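Local structure of short chain dehydrogenase/reductase (Acinetobacter baumannii, 4IUY) at residues I232-P246 against E262-I274. The protein probably catalyses NAD(P)-dependent oxidation or reduction, as a short-chain dehydrogenase/reductase with a Rossmann fold. Sequence-based numbering, arbitrary orientation.
Sequences IPTRKFVEFDDLNGP and EIKVDGGHSAAPI
The last strand of the parallel Rossmann sheet, 262-265, and the D-G-G turn that follows it pack V265, G267 and G268 against the segment leading into helix 244-251. V265 packs against D242, L243 and P246: its CG1, anti to the backbone N (chi1 -177°), lies 3.5 Å from L243 CD2 and also meets the D242 CB, while its other methyl, CG2, is 3.8 Å from P246 CG. Farther along, V238 CG2 rests on V265 O and the CA of D266. D266-H269 form a type I' turn that lies against the type I turn I232-R235, with T234 nearest G267 and I232 nearest H269. P233 CD and CG meet the carbonyl oxygens of G267 and G268, CG 3.3 Å from G268 O. T234 N gives G267 O a weak bond (3.3 Å). A water donates to both K236 O and D266 O, bridging the two segments. A last strand followed by a D-G-G sequence is familiar from short-chain dehydrogenases. Here the D266 carboxylate fixes the turn from within: OD1 takes G268 N from above its plane in an Asx turn, and OD2 accepts both S270 N and, through its syn lone pair, S270 OG. Beyond it, I232 CG1 stands over the centre of the H269 ring, 3.6 Å from the centroid, a CH-pi contact. P233 also packs on A197 of a second subunit.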
loop_
_atom_site.group_PDB
_atom_site.type_symbol
_atom_site.label_atom_id
_atom_site.label_comp_id
_atom_site.label_asym_id
_atom_site.label_seq_id
_atom_site.Cartn_x
_atom_site.Cartn_y
_atom_site.Cartn_z
ATOM N N ILE D 232 -2.810 20.500 3.409
ATOM C CA ILE D 232 -3.459 19.571 4.340
ATOM C C ILE D 232 -4.983 19.774 4.337
ATOM O O ILE D 232 -5.454 20.886 4.565
ATOM C CB ILE D 232 -2.925 19.759 5.782
ATOM C CG1 ILE D 232 -1.411 19.521 5.837
ATOM C CG2 ILE D 232 -3.621 18.805 6.748
ATOM C CD1 ILE D 232 -0.786 19.856 7.180
ATOM N N PRO D 233 -5.753 18.695 4.105
ATOM C CA PRO D 233 -7.211 18.818 3.939
ATOM C C PRO D 233 -7.906 19.563 5.068
ATOM O O PRO D 233 -8.707 20.445 4.784
ATOM C CB PRO D 233 -7.686 17.355 3.892
ATOM C CG PRO D 233 -6.534 16.612 3.324
ATOM C CD PRO D 233 -5.308 17.298 3.939
ATOM N N THR D 234 -7.597 19.259 6.320
ATOM C CA THR D 234 -8.192 20.021 7.416
ATOM C C THR D 234 -7.534 21.373 7.630
ATOM O O THR D 234 -7.989 22.157 8.461
ATOM C CB THR D 234 -8.068 19.309 8.745
ATOM O OG1 THR D 234 -6.683 19.171 9.042
ATOM C CG2 THR D 234 -8.738 17.959 8.713
ATOM N N ARG D 235 -6.421 21.613 6.942
ATOM C CA ARG D 235 -5.674 22.855 7.120
ATOM C C ARG D 235 -5.258 23.153 8.567
ATOM O O ARG D 235 -5.247 24.298 9.021
ATOM C CB ARG D 235 -6.428 24.013 6.497
ATOM C CG ARG D 235 -6.468 23.862 5.000
ATOM C CD ARG D 235 -7.179 24.969 4.356
ATOM N NE ARG D 235 -7.235 24.806 2.909
ATOM C CZ ARG D 235 -7.713 25.744 2.091
ATOM N NH1 ARG D 235 -8.166 26.895 2.584
ATOM N NH2 ARG D 235 -7.727 25.534 0.787
ATOM N N LYS D 236 -4.966 22.088 9.292
ATOM C CA LYS D 236 -4.472 22.157 10.648
ATOM C C LYS D 236 -3.365 21.142 10.795
ATOM O O LYS D 236 -3.510 19.983 10.405
ATOM C CB LYS D 236 -5.555 21.816 11.678
ATOM C CG LYS D 236 -6.623 22.857 11.910
ATOM C CD LYS D 236 -7.607 22.288 12.910
ATOM C CE LYS D 236 -8.699 23.258 13.296
ATOM N NZ LYS D 236 -9.641 22.557 14.223
ATOM N N PHE D 237 -2.288 21.554 11.439
ATOM C CA PHE D 237 -1.260 20.611 11.825
ATOM C C PHE D 237 -1.857 19.742 12.926
ATOM O O PHE D 237 -2.908 20.050 13.476
ATOM C CB PHE D 237 0.022 21.328 12.286
ATOM C CG PHE D 237 0.751 22.031 11.173
ATOM C CD1 PHE D 237 1.249 21.310 10.094
ATOM C CD2 PHE D 237 0.939 23.400 11.199
ATOM C CE1 PHE D 237 1.918 21.949 9.058
ATOM C CE2 PHE D 237 1.607 24.044 10.169
ATOM C CZ PHE D 237 2.096 23.318 9.096
ATOM N N VAL D 238 -1.182 18.648 13.214
ATOM C CA VAL D 238 -1.638 17.671 14.196
ATOM C C VAL D 238 -1.463 18.184 15.609
ATOM O O VAL D 238 -0.432 18.755 15.933
ATOM C CB VAL D 238 -0.861 16.372 14.007
ATOM C CG1 VAL D 238 -1.270 15.328 15.040
ATOM C CG2 VAL D 238 -1.029 15.883 12.525
ATOM N N GLU D 239 -2.517 18.072 16.414
ATOM C CA GLU D 239 -2.449 18.386 17.841
ATOM C C GLU D 239 -2.225 17.102 18.610
ATOM O O GLU D 239 -2.758 16.058 18.213
ATOM C CB GLU D 239 -3.762 19.006 18.315
ATOM C CG GLU D 239 -4.116 20.317 17.631
ATOM C CD GLU D 239 -3.315 21.492 18.150
ATOM O OE1 GLU D 239 -2.567 21.324 19.136
ATOM O OE2 GLU D 239 -3.435 22.596 17.577
ATOM N N PHE D 240 -1.523 17.184 19.743
ATOM C CA PHE D 240 -1.270 16.003 20.595
ATOM C C PHE D 240 -2.574 15.272 20.953
ATOM O O PHE D 240 -2.634 14.057 20.958
ATOM C CB PHE D 240 -0.550 16.424 21.879
ATOM C CG PHE D 240 0.904 16.768 21.683
ATOM C CD1 PHE D 240 1.604 16.297 20.578
ATOM C CD2 PHE D 240 1.562 17.584 22.599
ATOM C CE1 PHE D 240 2.926 16.611 20.405
ATOM C CE2 PHE D 240 2.889 17.911 22.434
ATOM C CZ PHE D 240 3.579 17.417 21.340
ATOM N N ASP D 241 -3.611 16.045 21.254
ATOM C CA ASP D 241 -4.930 15.521 21.572
ATOM C C ASP D 241 -5.526 14.651 20.483
ATOM O O ASP D 241 -6.337 13.760 20.785
ATOM C CB ASP D 241 -5.914 16.657 21.883
ATOM C CG ASP D 241 -5.781 17.173 23.289
ATOM O OD1 ASP D 241 -5.277 16.421 24.156
ATOM O OD2 ASP D 241 -6.208 18.316 23.536
ATOM N N ASP D 242 -5.122 14.886 19.230
ATOM C CA ASP D 242 -5.645 14.069 18.131
ATOM C C ASP D 242 -5.268 12.595 18.301
ATOM O O ASP D 242 -5.930 11.729 17.722
ATOM C CB ASP D 242 -5.155 14.581 16.764
ATOM C CG ASP D 242 -5.716 15.961 16.417
ATOM O OD1 ASP D 242 -6.785 16.328 16.965
ATOM O OD2 ASP D 242 -5.084 16.680 15.597
ATOM N N LEU D 243 -4.225 12.335 19.097
ATOM C CA LEU D 243 -3.651 10.996 19.298
ATOM C C LEU D 243 -4.271 10.190 20.442
ATOM O O LEU D 243 -4.073 8.977 20.553
ATOM C CB LEU D 243 -2.133 11.101 19.561
ATOM C CG LEU D 243 -1.426 11.946 18.499
ATOM C CD1 LEU D 243 0.074 12.055 18.782
ATOM C CD2 LEU D 243 -1.699 11.353 17.125
ATOM N N ASN D 244 -4.999 10.876 21.301
ATOM C CA ASN D 244 -5.547 10.259 22.487
ATOM C C ASN D 244 -6.395 9.034 22.180
ATOM O O ASN D 244 -6.166 7.952 22.731
ATOM C CB ASN D 244 -6.294 11.303 23.310
ATOM C CG ASN D 244 -5.342 12.363 23.895
ATOM O OD1 ASN D 244 -4.138 12.341 23.640
ATOM N ND2 ASN D 244 -5.884 13.297 24.658
ATOM N N GLY D 245 -7.342 9.200 21.263
ATOM C CA GLY D 245 -8.233 8.117 20.891
ATOM C C GLY D 245 -7.521 6.867 20.405
ATOM O O GLY D 245 -7.774 5.786 20.920
ATOM N N PRO D 246 -6.668 6.996 19.380
ATOM C CA PRO D 246 -5.902 5.834 18.912
ATOM C C PRO D 246 -5.002 5.214 20.001
ATOM O O PRO D 246 -4.871 3.991 20.059
ATOM C CB PRO D 246 -5.043 6.415 17.786
ATOM C CG PRO D 246 -5.800 7.594 17.286
ATOM C CD PRO D 246 -6.494 8.176 18.495
ATOM N N GLU D 262 -1.280 0.236 11.145
ATOM C CA GLU D 262 -0.785 1.571 11.406
ATOM C C GLU D 262 -1.944 2.538 11.202
ATOM O O GLU D 262 -2.525 2.618 10.116
ATOM C CB GLU D 262 0.382 1.908 10.473
ATOM C CG GLU D 262 0.916 3.326 10.627
ATOM C CD GLU D 262 1.889 3.709 9.513
ATOM O OE1 GLU D 262 1.454 3.860 8.336
ATOM O OE2 GLU D 262 3.078 3.898 9.823
ATOM N N ILE D 263 -2.297 3.234 12.270
ATOM C CA ILE D 263 -3.333 4.265 12.259
ATOM C C ILE D 263 -2.691 5.636 12.000
ATOM O O ILE D 263 -1.916 6.151 12.833
ATOM C CB ILE D 263 -4.071 4.301 13.611
ATOM C CG1 ILE D 263 -4.759 2.956 13.883
ATOM C CG2 ILE D 263 -5.066 5.471 13.665
ATOM C CD1 ILE D 263 -5.549 2.913 15.228
ATOM N N LYS D 264 -3.005 6.219 10.851
ATOM C CA LYS D 264 -2.501 7.547 10.503
ATOM C C LYS D 264 -3.352 8.599 11.166
ATOM O O LYS D 264 -4.572 8.494 11.167
ATOM C CB LYS D 264 -2.465 7.761 8.993
ATOM C CG LYS D 264 -1.509 6.807 8.268
ATOM C CD LYS D 264 -1.526 7.066 6.765
ATOM C CE LYS D 264 -2.864 6.695 6.170
ATOM N NZ LYS D 264 -2.917 7.087 4.735
ATOM N N VAL D 265 -2.703 9.577 11.787
ATOM C CA VAL D 265 -3.416 10.690 12.408
ATOM C C VAL D 265 -2.804 11.948 11.814
ATOM O O VAL D 265 -1.740 12.425 12.255
ATOM C CB VAL D 265 -3.281 10.643 13.972
ATOM C CG1 VAL D 265 -4.062 11.730 14.615
ATOM C CG2 VAL D 265 -3.746 9.276 14.534
ATOM N N ASP D 266 -3.455 12.477 10.782
ATOM C CA ASP D 266 -2.818 13.510 9.984
ATOM C C ASP D 266 -3.799 14.494 9.326
ATOM O O ASP D 266 -3.387 15.286 8.481
ATOM C CB ASP D 266 -1.918 12.852 8.914
ATOM C CG ASP D 266 -2.717 12.098 7.826
ATOM O OD1 ASP D 266 -3.951 11.892 7.975
ATOM O OD2 ASP D 266 -2.099 11.700 6.810
ATOM N N GLY D 267 -5.084 14.452 9.695
ATOM C CA GLY D 267 -6.059 15.352 9.078
ATOM C C GLY D 267 -6.097 15.224 7.554
ATOM O O GLY D 267 -6.433 16.180 6.844
ATOM N N GLY D 268 -5.759 14.031 7.056
ATOM C CA GLY D 268 -5.830 13.724 5.642
ATOM C C GLY D 268 -4.601 14.092 4.837
ATOM O O GLY D 268 -4.599 13.931 3.609
ATOM N N HIS D 269 -3.544 14.526 5.528
ATOM C CA HIS D 269 -2.325 14.976 4.862
ATOM C C HIS D 269 -1.779 13.954 3.827
ATOM O O HIS D 269 -1.457 14.313 2.680
ATOM C CB HIS D 269 -1.242 15.303 5.890
ATOM C CG HIS D 269 -0.125 16.129 5.335
ATOM N ND1 HIS D 269 0.961 16.520 6.087
ATOM C CD2 HIS D 269 0.051 16.674 4.107
ATOM C CE1 HIS D 269 1.780 17.232 5.334
ATOM N NE2 HIS D 269 1.243 17.355 4.134
ATOM N N SER D 270 -1.702 12.689 4.225
ATOM C CA SER D 270 -1.137 11.659 3.360
ATOM C C SER D 270 -2.040 11.317 2.155
ATOM O O SER D 270 -1.598 10.675 1.212
ATOM C CB SER D 270 -0.864 10.386 4.161
ATOM O OG SER D 270 -2.095 9.889 4.653
ATOM N N ALA D 271 -3.303 11.742 2.217
ATOM C CA ALA D 271 -4.272 11.529 1.149
ATOM C C ALA D 271 -4.375 12.750 0.256
ATOM O O ALA D 271 -5.090 12.730 -0.726
ATOM C CB ALA D 271 -5.624 11.202 1.709
ATOM N N ALA D 272 -3.677 13.816 0.623
ATOM C CA ALA D 272 -3.825 15.095 -0.057
ATOM C C ALA D 272 -3.475 14.982 -1.537
ATOM O O ALA D 272 -2.674 14.125 -1.919
ATOM C CB ALA D 272 -2.980 16.153 0.626
ATOM N N PRO D 273 -4.131 15.805 -2.375
ATOM C CA PRO D 273 -3.957 15.796 -3.826
ATOM C C PRO D 273 -2.512 15.945 -4.250
ATOM O O PRO D 273 -1.777 16.847 -3.819
ATOM C CB PRO D 273 -4.751 17.017 -4.276
ATOM C CG PRO D 273 -5.804 17.145 -3.276
ATOM C CD PRO D 273 -5.188 16.745 -1.970
ATOM N N ILE D 274 -2.113 15.031 -5.119
ATOM C CA ILE D 274 -0.807 15.087 -5.761
ATOM C C ILE D 274 -0.732 16.276 -6.732
ATOM O O ILE D 274 0.306 16.927 -6.858
ATOM C CB ILE D 274 -0.530 13.775 -6.517
ATOM C CG1 ILE D 274 -1.628 13.535 -7.560
ATOM C CG2 ILE D 274 -0.464 12.618 -5.541
ATOM C CD1 ILE D 274 -1.334 12.402 -8.515
ATOM O OXT ILE D 274 -1.714 16.622 -7.400
HETATM O O HOH W 1 -2.111 17.599 9.839
#